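Local coordinates for protein phosphoribosylaminoimidazole-succinocarboxamide synthase (Ehrlichia chaffeensis str. Arkansas, PDB 3KRE) that catalyses the ATP-dependent joining of L-aspartate to 5-amino-1-(5-phosphoribosyl)imidazole-4-carboxylate, giving SAICAR in de novo purine biosynthesis, at residues T89-L94 against R98-K103; I114-A119 against K178-L183; N121-K124 against A129-T132; Y142-N145 against S149-M152; T230-R233 against D237-R240. One frame throughout, in Å; residues are numbered along the deposited sequence.

Contact 1: residues T89-L94 against R98-K103; sequences THFISL and REQLVK
The carbonyl oxygen of L101 is gripped by two successive backbone amides of the partner strand: I92 N stands 2.8 Å from L101 O, and S93 N 3.1 Å from the same L101 O. Both donors are tilted a little from the carbonyl plane. L101 N answers with a 2.7 Å bond to S93 O, and beyond the doubled site K103 N donates to a lone pair of H90 O. The extra residue shifts the register by one, between the F91-V102 pair and the S93-L101 pair. H90 and V102 lie side by side, and V102 CG1 sits over the middle of the imidazole, 3.8 Å from the H90 ring centroid and 6° off its normal, a CH-pi contact. The H90 ring is turned over V102 because its CG sits between the backbone N and the carbonyl carbon (chi1 70°). A water in the ring plane joins H90 ND1 to K103 O, so ring and strand are also tied by solvent. Q100 meets F91 differently: its amide stands nearly upright to the ring, planes 84° apart, with Q100 OE1 at the ring edge, 3.2 Å from F91 CD1, while Q100 NE2 is hydrogen-bonded to N72 OD1 of helix 67-84. I92 instead packs on L101, CG2 against CD2 at 3.9 Å. T89 OG1 accepts from F91 N, an ST turn leading into the strand. Strands 91-94 and 99-107 thus form an antiparallel hairpin with a classic beta bulge, on the large sheet of the SAICAR synthetase fold.

Contact 2: residues I114-A119 against K178-L183; sequences IRNLAA and KINNIL
Two amide groups, those of N116 and N180, meet edge to edge in nearly one plane, 15° apart, while I114 CG2 lies over one face of the N180 amide, 3.9 Å from N180 CG. The side chains come from opposite directions and pair head to tail. N116 ND2 gives a nearly straight bond to N180 OD1 (2.8 Å, 173° at the hydrogen), and N180 ND2 returns one of 2.9 Å to N116 OD1. Each oxygen is met on a lone pair in its carbonyl plane, and the two bonds together hold both amides nearly coplanar. N180 reaches out from its helix with CG anti to the backbone N (chi1 -176°), which brings the amide to N116. N116 ND2 also donates to L194 O of strand 192-204, an acceptor that settles which end of the N116 amide is nitrogen and, through the pair, that of N180. P137 touches both asparagines, and F197 touches I114 and N180. The reciprocal asparagine pair therefore ties the long helix 166-189 to the sheet at N116, where the chain turns a corner after strand 110-115, a buried helix-on-sheet contact within the SAICAR synthetase fold.

Contact 3: residues N121-K124 against A129-T132; sequences NFSK and ADGT
S123, on helix 120-126, faces a type II beta turn made by A129-T132, and the contact joins that helix to the loop leading into strand 133-143. The S123 side chain points from the helix toward the turn. S123 OG, anti to the carbonyl carbon (chi1 -63°), donates to D130 OD1 at 2.6 Å. The carboxylate of D130 receives this hydroxyl through the anti lone pair of OD1, the one directed away from OD2. D130 OD2 forms a salt bridge with R233. One aspartate side chain thus holds the helix with one oxygen and a distant loop with the other, and the two bonds together would limit its rotation. The negative charge is probably eased by the arginine as well as by the hydroxyl. K124 points away from the turn and instead curls back along its own helix, where K124 NZ binds N121 OD1 at 2.8 Å, coming in tilted from the amide's carbonyl plane. Within the turn, G131 takes up the positive phi usual for its third position, and the backbone of G131 and T132 is bonded to A118. The turn is closed by a doubled grip on one carbonyl: T132 N lies 3.1 Å from A129 O, and T132 OG1 only 2.7 Å from A129 O.

Contact 4: residues Y142-N145 against S149-M152; sequences YYKN and SDPM. With EDO (1,2-ethanediol), chain F.
The backbones of Y142 and M152 form an antiparallel non-hydrogen-bonded pair, from which the CB bonds diverge. Y143 N donates to P151 O at 2.8 Å, and D150 N to N145 O at the same length. The one side-chain acceptor across the contact is D150, whose OD1 takes the amide of N145 at 2.7 Å, nearly along the C-O axis. D150 CA also makes a CH contact with Y143 O at 3.0 Å. The apolar part centres on the Y142 ring. M152, extended with CG anti to its backbone N (chi1 -169°), crosses the ring on one face, CB touching Y142 CE1 at 3.8 Å, and its sulfur stands oblique to the ring in a Met-aromatic contact. The opposite face is covered by a 1,2-ethanediol, C2 lying 3.7 Å above the ring plane over the centre, and D150 O is at the ring edge. P151 CG lies at the edge of the Y143 ring, which also stacks with W163. Outside, Y142 OH binds E140 and K144 NZ forms a salt bridge with E200. The contact closes the short connection between antiparallel strands 133-143 and 152-153 of the large sheet. D150 OD2 lies near both the diol O1 and E111 OE1; two carboxylates so close probably raise the affinity of one for a proton, or draw in a donor such as the diol, probably from the crystallisation liquor.

Contact 5: residues T230-R233 against D237-R240; sequences TNKR and DRYR. With EDO (1,2-ethanediol), chain H; EDO (1,2-ethanediol), chain D.
R233 and D237 meet through a salt bridge, R233 NH1 lying 2.9 Å from D237 OD2. The carboxylate oxygen sits at the guanidinium edge, near its plane, yet the nitrogen reaches it from above the carboxylate plane, the two planes being 60° apart. In the second first-shell bond R238 NH1 donates to R233 O at 2.8 Å, nearly straight at 167°, with the acceptor in the guanidinium plane. The bend of R238 at chi3 (69°) folds its guanidinium back to that carbonyl. K232 packs its CG obliquely on the R238 group, 3.6 Å from R238 NH1. Further out, R240 comes from the next turn of the helix and lays NH1 2.8 Å from D237 OD1, also from above the carboxylate plane. D237 therefore has an arginine on each oxygen, and OD2 also receives R224 from strand 223-227; such a cluster probably holds it ionised. R233 uses its other amino group on D130, and R238 NE is held by G244 O. Two 1,2-ethanediol molecules occupy the flanks: one lies over a face of the R238 guanidinium, offset toward its rim, and K232 NZ bonds O1 of this diol (chain H) at 2.7 Å; the other is bound by R240 through NH1 and NH2. At the start of 230-233, T230 OG1 accepts from K232 N, an ST turn. The loop after strand 223-227 is thus clasped to the short helix 237-240, with W226 of that strand touching R233, A55 of strand 52-55 touching R240, and helix 246-257 packed against R238 through V246.

Along the chain contact 1 comes first and contact 5 last, while contacts 3 and 4 lie one after the other inside the long loop closed by contact 2. Contacts 1, 2 and 4 reach the same large antiparallel sheet; strands 110-115 and 133-143, which carry parts of contacts 2 and 4, are neighbours in it. Contacts 1 and 3 are farthest apart, centres about 33 Å, on opposite sides of the chain's centre. Contacts 2 and 3 touch through A118, whose backbone probably bonds G131 and T132, and contacts 3 and 5 through the D130-R233 salt bridge. The turn after helix 120-126 is thus tied to the loop before helix 237-240, on the same side of the chain's centre.

Contact 1: residues T89-L94 against R98-K103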
# COMPACT_ATOMS: atom_id res chain seq x y z
N THR A 89 -8.11 9.33 5.18
CA THR A 89 -6.72 8.86 5.15
C THR A 89 -5.92 9.54 6.24
O THR A 89 -6.38 10.54 6.82
CB THR A 89 -6.01 9.17 3.83
OG1 THR A 89 -5.66 10.56 3.80
CG2 THR A 89 -6.88 8.84 2.62
N HIS A 90 -4.71 9.04 6.48
CA HIS A 90 -3.83 9.69 7.43
C HIS A 90 -3.06 10.89 6.85
O HIS A 90 -2.34 11.60 7.55
CB HIS A 90 -2.86 8.69 8.04
CG HIS A 90 -1.81 8.17 7.11
ND1 HIS A 90 -0.71 7.48 7.56
CD2 HIS A 90 -1.66 8.30 5.78
CE1 HIS A 90 0.04 7.15 6.53
NE2 HIS A 90 -0.50 7.64 5.44
N PHE A 91 -3.26 11.17 5.57
CA PHE A 91 -2.40 12.15 4.91
C PHE A 91 -2.76 13.59 5.30
O PHE A 91 -3.94 14.00 5.24
CB PHE A 91 -2.47 11.97 3.40
CG PHE A 91 -1.70 13.02 2.65
CD1 PHE A 91 -0.34 12.89 2.46
CD2 PHE A 91 -2.36 14.12 2.12
CE1 PHE A 91 0.37 13.88 1.77
CE2 PHE A 91 -1.66 15.12 1.41
CZ PHE A 91 -0.29 14.99 1.24
N ILE A 92 -1.75 14.35 5.73
CA ILE A 92 -1.94 15.79 6.00
C ILE A 92 -1.29 16.68 4.95
O ILE A 92 -1.96 17.54 4.36
CB ILE A 92 -1.46 16.19 7.41
CG1 ILE A 92 -2.24 15.39 8.46
CG2 ILE A 92 -1.62 17.73 7.61
CD1 ILE A 92 -1.68 15.52 9.90
N SER A 93 0.01 16.52 4.73
CA SER A 93 0.70 17.38 3.79
C SER A 93 2.00 16.74 3.30
O SER A 93 2.62 15.98 4.03
CB SER A 93 0.98 18.74 4.45
OG SER A 93 1.55 19.62 3.51
N LEU A 94 2.39 17.07 2.08
CA LEU A 94 3.71 16.68 1.55
C LEU A 94 4.73 17.69 2.08
O LEU A 94 4.56 18.89 1.93
CB LEU A 94 3.65 16.68 0.02
CG LEU A 94 4.90 16.28 -0.75
CD1 LEU A 94 5.31 14.82 -0.42
CD2 LEU A 94 4.65 16.45 -2.28
N ARG A 98 11.29 13.22 0.68
CA ARG A 98 11.19 11.92 1.33
C ARG A 98 10.08 11.81 2.35
O ARG A 98 9.82 10.71 2.85
CB ARG A 98 12.50 11.62 2.05
CG ARG A 98 13.56 11.18 1.09
CD ARG A 98 14.73 10.61 1.79
NE ARG A 98 15.71 10.31 0.77
CZ ARG A 98 15.71 9.21 0.02
NH1 ARG A 98 14.83 8.25 0.22
NH2 ARG A 98 16.62 9.08 -0.92
N GLU A 99 9.44 12.94 2.67
CA GLU A 99 8.60 12.99 3.87
C GLU A 99 7.25 13.58 3.63
O GLU A 99 7.08 14.49 2.82
CB GLU A 99 9.30 13.79 4.98
CG GLU A 99 10.59 13.13 5.41
CD GLU A 99 11.34 13.84 6.50
OE1 GLU A 99 11.14 15.06 6.70
OE2 GLU A 99 12.17 13.16 7.14
N GLN A 100 6.29 13.05 4.35
CA GLN A 100 4.96 13.64 4.40
C GLN A 100 4.52 13.66 5.85
O GLN A 100 4.94 12.83 6.65
CB GLN A 100 3.96 12.91 3.49
CG GLN A 100 3.97 11.46 3.51
CD GLN A 100 3.15 10.87 2.39
OE1 GLN A 100 1.95 10.68 2.55
NE2 GLN A 100 3.80 10.51 1.27
N LEU A 101 3.70 14.65 6.17
CA LEU A 101 3.09 14.81 7.47
C LEU A 101 1.80 14.01 7.47
O LEU A 101 0.95 14.18 6.58
CB LEU A 101 2.78 16.27 7.74
CG LEU A 101 2.41 16.63 9.19
CD1 LEU A 101 3.62 16.37 10.13
CD2 LEU A 101 1.93 18.08 9.29
N VAL A 102 1.63 13.18 8.48
CA VAL A 102 0.45 12.35 8.60
C VAL A 102 -0.07 12.32 10.04
O VAL A 102 0.67 12.60 11.02
CB VAL A 102 0.71 10.90 8.13
CG1 VAL A 102 1.21 10.84 6.68
CG2 VAL A 102 1.72 10.22 9.09
N LYS A 103 -1.35 11.95 10.15
CA LYS A 103 -2.02 11.82 11.44
C LYS A 103 -1.35 10.70 12.23
O LYS A 103 -1.09 9.66 11.67
CB LYS A 103 -3.50 11.46 11.24
CG LYS A 103 -4.35 12.55 10.58
CD LYS A 103 -5.86 12.15 10.51
CE LYS A 103 -6.80 13.12 11.29
NZ LYS A 103 -6.21 13.61 12.54
O HOH W 1 -0.17 7.21 10.31

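Contact 2: residues I114-A119 against K178-L183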
# COMPACT_ATOMS: atom_id res chain seq x y z
N ILE A 114 -6.12 -6.74 -2.11
CA ILE A 114 -7.17 -6.70 -3.11
C ILE A 114 -6.55 -7.14 -4.44
O ILE A 114 -5.56 -6.57 -4.90
CB ILE A 114 -7.79 -5.28 -3.26
CG1 ILE A 114 -8.35 -4.77 -1.93
CG2 ILE A 114 -8.91 -5.33 -4.25
CD1 ILE A 114 -7.32 -4.12 -1.02
N ARG A 115 -7.13 -8.16 -5.05
CA ARG A 115 -6.58 -8.75 -6.30
C ARG A 115 -7.56 -8.65 -7.46
O ARG A 115 -8.73 -9.10 -7.35
CB ARG A 115 -6.23 -10.22 -6.07
CG ARG A 115 -5.39 -10.52 -4.82
CD ARG A 115 -4.99 -11.97 -4.75
NE ARG A 115 -4.23 -12.25 -3.54
CZ ARG A 115 -2.91 -12.09 -3.40
NH1 ARG A 115 -2.17 -11.67 -4.40
NH2 ARG A 115 -2.34 -12.40 -2.26
N ASN A 116 -7.08 -8.08 -8.57
CA ASN A 116 -7.80 -8.01 -9.82
C ASN A 116 -7.40 -9.10 -10.81
O ASN A 116 -8.23 -9.62 -11.53
CB ASN A 116 -7.66 -6.62 -10.44
CG ASN A 116 -8.29 -5.55 -9.58
OD1 ASN A 116 -9.43 -5.69 -9.17
ND2 ASN A 116 -7.54 -4.50 -9.27
N LEU A 117 -6.11 -9.38 -10.87
CA LEU A 117 -5.57 -10.52 -11.59
C LEU A 117 -4.77 -11.37 -10.61
O LEU A 117 -4.34 -10.90 -9.57
CB LEU A 117 -4.66 -10.07 -12.72
CG LEU A 117 -5.05 -8.89 -13.62
CD1 LEU A 117 -3.90 -8.70 -14.67
CD2 LEU A 117 -6.40 -9.09 -14.30
N ALA A 118 -4.55 -12.62 -10.97
CA ALA A 118 -3.70 -13.51 -10.20
C ALA A 118 -2.25 -13.10 -10.32
O ALA A 118 -1.77 -12.86 -11.43
CB ALA A 118 -3.83 -14.94 -10.71
N ALA A 119 -1.56 -13.05 -9.19
CA ALA A 119 -0.12 -12.78 -9.20
C ALA A 119 0.49 -13.28 -7.91
O ALA A 119 -0.22 -13.73 -7.00
CB ALA A 119 0.14 -11.28 -9.42
N LYS A 178 -13.98 0.24 -3.09
CA LYS A 178 -14.12 1.59 -3.62
C LYS A 178 -12.73 2.13 -4.01
O LYS A 178 -12.55 2.69 -5.10
CB LYS A 178 -14.81 2.52 -2.61
CG LYS A 178 -14.97 4.00 -3.05
CD LYS A 178 -15.89 4.83 -2.07
CE LYS A 178 -15.74 6.38 -2.32
NZ LYS A 178 -16.54 7.23 -1.39
N ILE A 179 -11.77 1.91 -3.14
CA ILE A 179 -10.37 2.30 -3.40
C ILE A 179 -9.87 1.58 -4.65
O ILE A 179 -9.22 2.19 -5.51
CB ILE A 179 -9.47 2.04 -2.15
CG1 ILE A 179 -9.82 3.03 -1.04
CG2 ILE A 179 -7.95 2.17 -2.52
CD1 ILE A 179 -9.36 2.64 0.37
N ASN A 180 -10.17 0.28 -4.77
CA ASN A 180 -9.80 -0.47 -5.96
C ASN A 180 -10.39 0.19 -7.21
O ASN A 180 -9.70 0.39 -8.20
CB ASN A 180 -10.26 -1.92 -5.84
CG ASN A 180 -9.81 -2.79 -7.02
OD1 ASN A 180 -8.71 -2.63 -7.56
ND2 ASN A 180 -10.67 -3.74 -7.43
N ASN A 181 -11.67 0.54 -7.17
CA ASN A 181 -12.29 1.17 -8.34
C ASN A 181 -11.62 2.49 -8.71
O ASN A 181 -11.32 2.72 -9.87
CB ASN A 181 -13.76 1.44 -8.12
CG ASN A 181 -14.58 0.17 -8.06
OD1 ASN A 181 -14.16 -0.87 -8.58
ND2 ASN A 181 -15.77 0.25 -7.46
N ILE A 182 -11.42 3.34 -7.72
CA ILE A 182 -10.77 4.65 -7.94
C ILE A 182 -9.36 4.53 -8.50
O ILE A 182 -9.00 5.12 -9.55
CB ILE A 182 -10.72 5.49 -6.66
CG1 ILE A 182 -12.15 5.77 -6.14
CG2 ILE A 182 -9.94 6.79 -6.93
CD1 ILE A 182 -12.17 6.16 -4.63
N LEU A 183 -8.54 3.73 -7.82
CA LEU A 183 -7.15 3.51 -8.28
C LEU A 183 -7.09 2.81 -9.63
O LEU A 183 -6.26 3.15 -10.47
CB LEU A 183 -6.35 2.71 -7.25
CG LEU A 183 -6.13 3.33 -5.87
CD1 LEU A 183 -5.27 2.43 -4.97
CD2 LEU A 183 -5.45 4.70 -6.03

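Contact 3: residues N121-K124 against A129-T132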
# COMPACT_ATOMS: atom_id res chain seq x y z
N ASN A 121 2.01 -14.92 -4.69
CA ASN A 121 1.79 -16.16 -3.96
C ASN A 121 0.39 -16.74 -4.22
O ASN A 121 0.17 -17.93 -4.03
CB ASN A 121 1.98 -15.90 -2.47
CG ASN A 121 3.46 -15.74 -2.08
OD1 ASN A 121 4.35 -16.17 -2.79
ND2 ASN A 121 3.71 -15.11 -0.94
N PHE A 122 -0.54 -15.90 -4.66
CA PHE A 122 -1.87 -16.37 -5.06
C PHE A 122 -1.71 -17.31 -6.24
O PHE A 122 -2.19 -18.44 -6.22
CB PHE A 122 -2.80 -15.19 -5.42
CG PHE A 122 -4.19 -15.61 -5.76
CD1 PHE A 122 -5.22 -15.54 -4.82
CD2 PHE A 122 -4.48 -16.11 -7.02
CE1 PHE A 122 -6.49 -15.96 -5.14
CE2 PHE A 122 -5.74 -16.55 -7.34
CZ PHE A 122 -6.76 -16.46 -6.39
N SER A 123 -1.03 -16.84 -7.29
CA SER A 123 -0.77 -17.68 -8.47
C SER A 123 -0.12 -18.96 -8.09
O SER A 123 -0.51 -20.02 -8.59
CB SER A 123 0.17 -16.99 -9.43
OG SER A 123 -0.42 -15.82 -9.89
N LYS A 124 0.88 -18.87 -7.21
CA LYS A 124 1.67 -20.05 -6.85
C LYS A 124 0.80 -21.06 -6.10
O LYS A 124 0.82 -22.24 -6.44
CB LYS A 124 2.91 -19.71 -6.02
CG LYS A 124 4.03 -18.92 -6.77
CD LYS A 124 5.17 -18.53 -5.78
CE LYS A 124 5.89 -17.20 -6.13
NZ LYS A 124 5.44 -15.96 -5.35
N ALA A 129 -2.12 -19.15 -13.58
CA ALA A 129 -1.10 -18.37 -14.26
C ALA A 129 -1.15 -16.88 -13.85
O ALA A 129 -2.23 -16.31 -13.76
CB ALA A 129 -1.27 -18.53 -15.78
N ASP A 130 0.01 -16.28 -13.58
CA ASP A 130 0.10 -14.81 -13.41
C ASP A 130 -0.68 -14.09 -14.52
O ASP A 130 -0.50 -14.38 -15.73
CB ASP A 130 1.55 -14.33 -13.45
CG ASP A 130 2.30 -14.52 -12.14
OD1 ASP A 130 1.76 -15.00 -11.12
OD2 ASP A 130 3.49 -14.15 -12.13
N GLY A 131 -1.52 -13.14 -14.12
CA GLY A 131 -2.29 -12.35 -15.08
C GLY A 131 -3.68 -12.88 -15.40
O GLY A 131 -4.44 -12.23 -16.10
N THR A 132 -4.04 -14.03 -14.86
CA THR A 132 -5.39 -14.53 -15.01
C THR A 132 -6.33 -13.53 -14.35
O THR A 132 -6.20 -13.26 -13.15
CB THR A 132 -5.56 -15.90 -14.36
OG1 THR A 132 -4.60 -16.81 -14.91
CG2 THR A 132 -6.99 -16.41 -14.60

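Contact 4: residues Y142-N145 against S149-M152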
# COMPACT_ATOMS: atom_id res chain seq x y z
N TYR A 142 -4.60 -10.52 5.97
CA TYR A 142 -3.43 -11.11 6.62
C TYR A 142 -3.18 -10.42 7.94
O TYR A 142 -3.38 -9.23 8.06
CB TYR A 142 -2.20 -11.02 5.73
CG TYR A 142 -2.37 -11.72 4.42
CD1 TYR A 142 -1.86 -12.99 4.23
CD2 TYR A 142 -3.07 -11.12 3.37
CE1 TYR A 142 -2.02 -13.64 3.05
CE2 TYR A 142 -3.25 -11.77 2.18
CZ TYR A 142 -2.70 -13.05 2.02
OH TYR A 142 -2.88 -13.72 0.83
N TYR A 143 -2.77 -11.19 8.92
CA TYR A 143 -2.31 -10.64 10.18
C TYR A 143 -0.87 -10.11 10.00
O TYR A 143 0.01 -10.86 9.56
CB TYR A 143 -2.30 -11.78 11.19
CG TYR A 143 -1.75 -11.40 12.56
CD1 TYR A 143 -2.14 -10.23 13.18
CD2 TYR A 143 -0.90 -12.26 13.26
CE1 TYR A 143 -1.67 -9.89 14.44
CE2 TYR A 143 -0.43 -11.94 14.50
CZ TYR A 143 -0.82 -10.74 15.09
OH TYR A 143 -0.37 -10.38 16.34
N LYS A 144 -0.63 -8.84 10.31
CA LYS A 144 0.70 -8.25 10.08
C LYS A 144 1.62 -8.64 11.25
O LYS A 144 1.45 -8.17 12.38
CB LYS A 144 0.63 -6.72 9.88
CG LYS A 144 1.89 -6.19 9.13
CD LYS A 144 1.84 -4.69 8.79
CE LYS A 144 3.02 -4.30 7.88
NZ LYS A 144 3.16 -2.81 7.66
N ASN A 145 2.54 -9.55 10.96
CA ASN A 145 3.45 -10.10 11.97
C ASN A 145 4.64 -10.73 11.28
O ASN A 145 4.50 -11.74 10.56
CB ASN A 145 2.73 -11.13 12.85
CG ASN A 145 3.55 -11.57 14.06
OD1 ASN A 145 4.52 -12.30 13.93
ND2 ASN A 145 3.12 -11.16 15.24
N SER A 149 5.41 -14.51 9.67
CA SER A 149 5.38 -14.28 8.21
C SER A 149 3.99 -13.94 7.68
O SER A 149 3.52 -14.53 6.71
CB SER A 149 5.95 -15.47 7.43
OG SER A 149 7.25 -15.83 7.92
N ASP A 150 3.33 -13.01 8.37
CA ASP A 150 2.04 -12.44 7.95
C ASP A 150 1.02 -13.50 7.52
O ASP A 150 0.61 -13.55 6.36
CB ASP A 150 2.21 -11.44 6.81
CG ASP A 150 3.12 -10.27 7.18
OD1 ASP A 150 3.27 -9.91 8.37
OD2 ASP A 150 3.66 -9.69 6.20
N PRO A 151 0.60 -14.34 8.46
CA PRO A 151 -0.35 -15.41 8.13
C PRO A 151 -1.73 -14.88 7.70
O PRO A 151 -2.29 -13.91 8.26
CB PRO A 151 -0.48 -16.17 9.43
CG PRO A 151 -0.13 -15.21 10.48
CD PRO A 151 0.88 -14.27 9.89
N MET A 152 -2.30 -15.55 6.71
CA MET A 152 -3.67 -15.26 6.32
C MET A 152 -4.63 -15.53 7.47
O MET A 152 -4.49 -16.49 8.23
CB MET A 152 -4.05 -16.15 5.13
CG MET A 152 -5.34 -15.76 4.48
SD MET A 152 -5.55 -16.79 3.03
CE MET A 152 -7.12 -16.20 2.41
C1 EDO F . 0.89 -10.34 3.58
O1 EDO F . 2.13 -9.61 3.59
C2 EDO F . 0.39 -10.37 2.16
O2 EDO F . 1.33 -11.16 1.44

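Contact 5: residues T230-R233 against D237-R240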
# COMPACT_ATOMS: atom_id res chain seq x y z
N THR A 230 2.22 -3.81 -22.92
CA THR A 230 3.36 -4.76 -22.95
C THR A 230 3.32 -5.80 -21.84
O THR A 230 4.05 -6.79 -21.89
CB THR A 230 4.66 -4.02 -22.77
OG1 THR A 230 4.59 -3.25 -21.56
CG2 THR A 230 4.87 -3.09 -23.92
N ASN A 231 2.49 -5.56 -20.83
CA ASN A 231 2.55 -6.32 -19.60
C ASN A 231 3.86 -6.19 -18.86
O ASN A 231 4.14 -7.01 -18.03
CB ASN A 231 2.28 -7.82 -19.84
CG ASN A 231 0.88 -8.09 -20.30
OD1 ASN A 231 0.67 -8.85 -21.23
ND2 ASN A 231 -0.09 -7.46 -19.64
N LYS A 232 4.65 -5.15 -19.12
CA LYS A 232 5.84 -4.89 -18.31
C LYS A 232 5.42 -4.56 -16.88
O LYS A 232 4.53 -3.78 -16.66
CB LYS A 232 6.57 -3.70 -18.84
CG LYS A 232 7.99 -3.59 -18.38
CD LYS A 232 8.80 -2.97 -19.51
CE LYS A 232 10.19 -2.71 -19.07
NZ LYS A 232 10.75 -1.56 -19.82
N ARG A 233 6.10 -5.17 -15.93
CA ARG A 233 5.89 -4.90 -14.50
C ARG A 233 6.63 -3.64 -14.14
O ARG A 233 7.79 -3.47 -14.53
CB ARG A 233 6.42 -6.08 -13.69
CG ARG A 233 5.82 -7.41 -14.09
CD ARG A 233 6.12 -8.50 -13.05
NE ARG A 233 5.68 -9.83 -13.50
CZ ARG A 233 4.95 -10.71 -12.81
NH1 ARG A 233 4.54 -10.47 -11.58
NH2 ARG A 233 4.64 -11.88 -13.37
N ASP A 237 7.94 -6.02 -7.91
CA ASP A 237 8.25 -7.29 -8.60
C ASP A 237 9.50 -7.20 -9.46
O ASP A 237 10.17 -8.21 -9.67
CB ASP A 237 7.11 -7.86 -9.45
CG ASP A 237 6.12 -8.69 -8.64
OD1 ASP A 237 6.46 -9.08 -7.50
OD2 ASP A 237 5.00 -8.92 -9.15
N ARG A 238 9.85 -6.00 -9.92
CA ARG A 238 11.11 -5.85 -10.68
C ARG A 238 12.31 -6.23 -9.80
O ARG A 238 13.27 -6.83 -10.27
CB ARG A 238 11.28 -4.45 -11.26
CG ARG A 238 10.21 -4.05 -12.27
CD ARG A 238 10.67 -2.96 -13.23
NE ARG A 238 11.69 -3.48 -14.11
CZ ARG A 238 11.45 -4.22 -15.21
NH1 ARG A 238 10.21 -4.46 -15.62
NH2 ARG A 238 12.46 -4.72 -15.89
N TYR A 239 12.23 -5.86 -8.52
CA TYR A 239 13.23 -6.29 -7.56
C TYR A 239 13.07 -7.76 -7.18
O TYR A 239 14.04 -8.53 -7.23
CB TYR A 239 13.19 -5.39 -6.34
CG TYR A 239 14.12 -5.85 -5.26
CD1 TYR A 239 15.49 -5.76 -5.42
CD2 TYR A 239 13.63 -6.40 -4.08
CE1 TYR A 239 16.36 -6.23 -4.43
CE2 TYR A 239 14.48 -6.86 -3.10
CZ TYR A 239 15.85 -6.77 -3.29
OH TYR A 239 16.74 -7.22 -2.32
N ARG A 240 11.85 -8.17 -6.82
CA ARG A 240 11.64 -9.57 -6.41
C ARG A 240 12.12 -10.60 -7.44
O ARG A 240 12.75 -11.60 -7.08
CB ARG A 240 10.18 -9.84 -6.12
CG ARG A 240 9.62 -9.17 -4.89
CD ARG A 240 8.27 -9.83 -4.57
NE ARG A 240 7.57 -9.07 -3.56
CZ ARG A 240 6.61 -8.17 -3.78
NH1 ARG A 240 6.22 -7.85 -5.02
NH2 ARG A 240 6.08 -7.55 -2.74
C1 EDO H . 9.76 0.05 -16.67
O1 EDO H . 9.48 0.04 -18.08
C2 EDO H . 11.15 -0.44 -16.30
O2 EDO H . 12.12 0.14 -17.20
C1 EDO D . 3.75 -5.08 -3.91
O1 EDO D . 3.56 -6.46 -3.68
C2 EDO D . 3.89 -4.80 -5.40
O2 EDO D . 4.94 -5.57 -5.95